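PDB 2PBL: putative esterase/lipase/thioesterase from Silicibacter sp., which probably hydrolyses ester or thioester bonds, as a putative enzyme of the alpha/beta-hydrolase fold. Local coordinates for residues 224-227 / 228-232. Numbering follows the deposited sequence.
Sequences IWLV and EAWDA
Glu228 N, Ala229 N and Trp230 N bond to Ile224 O, Trp225 O and Leu226 O in turn, the i to i+4 pattern of an alpha helix, and at the helix end Ala232 N makes a six-to-one bond (i to i+5) to Val227 O at 3.1 Å. That final donor lies in the carbonyl plane, on a lone pair. Asp231 has positive phi (49°), which turns the chain off the helix toward strand 233-237.

The main side-chain contact is a CH-pi one. Leu226 CD1 sits over one face of the Trp230 indole, 3.6 Å from the centroid of the five-membered ring and 16° off its normal. Leu226 CG, anti to the backbone N, leans toward the C-terminal side, and chi2 of 51° then turns CD1 over the indole. Trp230 NE1 is hydrogen-bonded to Pro196 O, and Arg202 makes a cation-pi contact with the indole. On another side of the helix Glu228 reaches back one turn. Its OE1 lies at the edge of the Trp225 ring, near the ring plane, 3.9 Å from Trp225 CD1. The two planes are 46° apart. Its OE2 is 4.1 Å from Ile224 CG1, a loose contact.

An alanine in place of Trp230 would probably leave Leu226 CD1 without its ring face and Pro196 O without its indole donor. Leu226, Val227, Trp230 and Ala232 also touch strand 206-212, so this helix end packs on the sheet within a beta-alpha-beta crossover. The chemistry is thus divided: apolar side chains meet the strand, Pro196 O satisfies the buried indole N-H, and Glu228 is exposed.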
loop_
_atom_site.group_PDB
_atom_site.type_symbol
_atom_site.label_atom_id
_atom_site.label_comp_id
_atom_site.label_asym_id
_atom_site.label_seq_id
_atom_site.Cartn_x
_atom_site.Cartn_y
_atom_site.Cartn_z
ATOM N N ILE A 224 -14.040 -6.117 4.688
ATOM C CA ILE A 224 -15.019 -6.039 5.759
ATOM C C ILE A 224 -14.458 -6.607 7.067
ATOM O O ILE A 224 -14.827 -6.139 8.155
ATOM C CB ILE A 224 -16.373 -6.702 5.345
ATOM C CG1 ILE A 224 -17.487 -6.426 6.371
ATOM C CG2 ILE A 224 -16.242 -8.185 5.196
ATOM C CD1 ILE A 224 -17.956 -5.034 6.431
ATOM N N TRP A 225 -13.579 -7.612 6.988
ATOM C CA TRP A 225 -12.931 -8.074 8.202
ATOM C C TRP A 225 -12.164 -6.957 8.906
ATOM O O TRP A 225 -12.269 -6.843 10.152
ATOM C CB TRP A 225 -12.032 -9.270 8.006
ATOM C CG TRP A 225 -12.791 -10.515 7.677
ATOM C CD1 TRP A 225 -14.051 -10.863 8.104
ATOM C CD2 TRP A 225 -12.326 -11.595 6.872
ATOM N NE1 TRP A 225 -14.395 -12.085 7.577
ATOM C CE2 TRP A 225 -13.362 -12.552 6.814
ATOM C CE3 TRP A 225 -11.148 -11.841 6.184
ATOM C CZ2 TRP A 225 -13.231 -13.753 6.099
ATOM C CZ3 TRP A 225 -11.011 -13.036 5.471
ATOM C CH2 TRP A 225 -12.066 -13.970 5.427
ATOM N N LEU A 226 -11.451 -6.134 8.122
ATOM C CA LEU A 226 -10.675 -5.009 8.680
ATOM C C LEU A 226 -11.628 -3.942 9.241
ATOM O O LEU A 226 -11.452 -3.410 10.362
ATOM C CB LEU A 226 -9.708 -4.409 7.623
ATOM C CG LEU A 226 -8.718 -3.384 8.225
ATOM C CD1 LEU A 226 -7.982 -3.918 9.439
ATOM C CD2 LEU A 226 -7.722 -2.821 7.216
ATOM N N VAL A 227 -12.661 -3.644 8.458
ATOM C CA VAL A 227 -13.687 -2.700 8.853
ATOM C C VAL A 227 -14.307 -3.120 10.193
ATOM O O VAL A 227 -14.425 -2.298 11.132
ATOM C CB VAL A 227 -14.752 -2.520 7.736
ATOM C CG1 VAL A 227 -15.903 -1.713 8.261
ATOM C CG2 VAL A 227 -14.156 -1.896 6.514
ATOM N N GLU A 228 -14.676 -4.408 10.311
ATOM C CA GLU A 228 -15.238 -4.921 11.553
ATOM C C GLU A 228 -14.310 -4.854 12.759
ATOM O O GLU A 228 -14.721 -4.413 13.838
ATOM C CB GLU A 228 -15.653 -6.377 11.396
ATOM C CG GLU A 228 -16.929 -6.557 10.613
ATOM C CD GLU A 228 -17.299 -8.018 10.380
ATOM O OE1 GLU A 228 -16.444 -8.938 10.559
ATOM O OE2 GLU A 228 -18.465 -8.207 9.989
ATOM N N ALA A 229 -13.084 -5.333 12.581
ATOM C CA ALA A 229 -12.100 -5.379 13.673
ATOM C C ALA A 229 -11.767 -3.996 14.239
ATOM O O ALA A 229 -11.642 -3.827 15.429
ATOM C CB ALA A 229 -10.852 -6.032 13.194
ATOM N N TRP A 230 -11.667 -3.005 13.369
ATOM C CA TRP A 230 -11.207 -1.654 13.760
ATOM C C TRP A 230 -12.290 -0.591 13.770
ATOM O O TRP A 230 -12.015 0.614 13.998
ATOM C CB TRP A 230 -10.149 -1.238 12.724
ATOM C CG TRP A 230 -8.793 -1.947 12.743
ATOM C CD1 TRP A 230 -8.446 -3.115 13.374
ATOM C CD2 TRP A 230 -7.629 -1.541 11.992
ATOM N NE1 TRP A 230 -7.122 -3.399 13.133
ATOM C CE2 TRP A 230 -6.604 -2.443 12.287
ATOM C CE3 TRP A 230 -7.342 -0.431 11.166
ATOM C CZ2 TRP A 230 -5.349 -2.338 11.730
ATOM C CZ3 TRP A 230 -6.042 -0.313 10.632
ATOM C CH2 TRP A 230 -5.073 -1.261 10.926
ATOM N N ASP A 231 -13.524 -0.991 13.491
ATOM C CA ASP A 231 -14.582 -0.015 13.307
ATOM C C ASP A 231 -14.139 1.109 12.315
ATOM O O ASP A 231 -14.300 2.331 12.586
ATOM C CB ASP A 231 -14.971 0.527 14.675
ATOM C CG ASP A 231 -16.297 1.272 14.667
ATOM O OD1 ASP A 231 -17.054 1.192 13.662
ATOM O OD2 ASP A 231 -16.574 1.947 15.693
ATOM N N ALA A 232 -13.558 0.713 11.177
ATOM C CA ALA A 232 -13.038 1.673 10.216
ATOM C C ALA A 232 -14.145 2.116 9.287
ATOM O O ALA A 232 -15.186 1.465 9.245
ATOM C CB ALA A 232 -11.899 1.043 9.391
#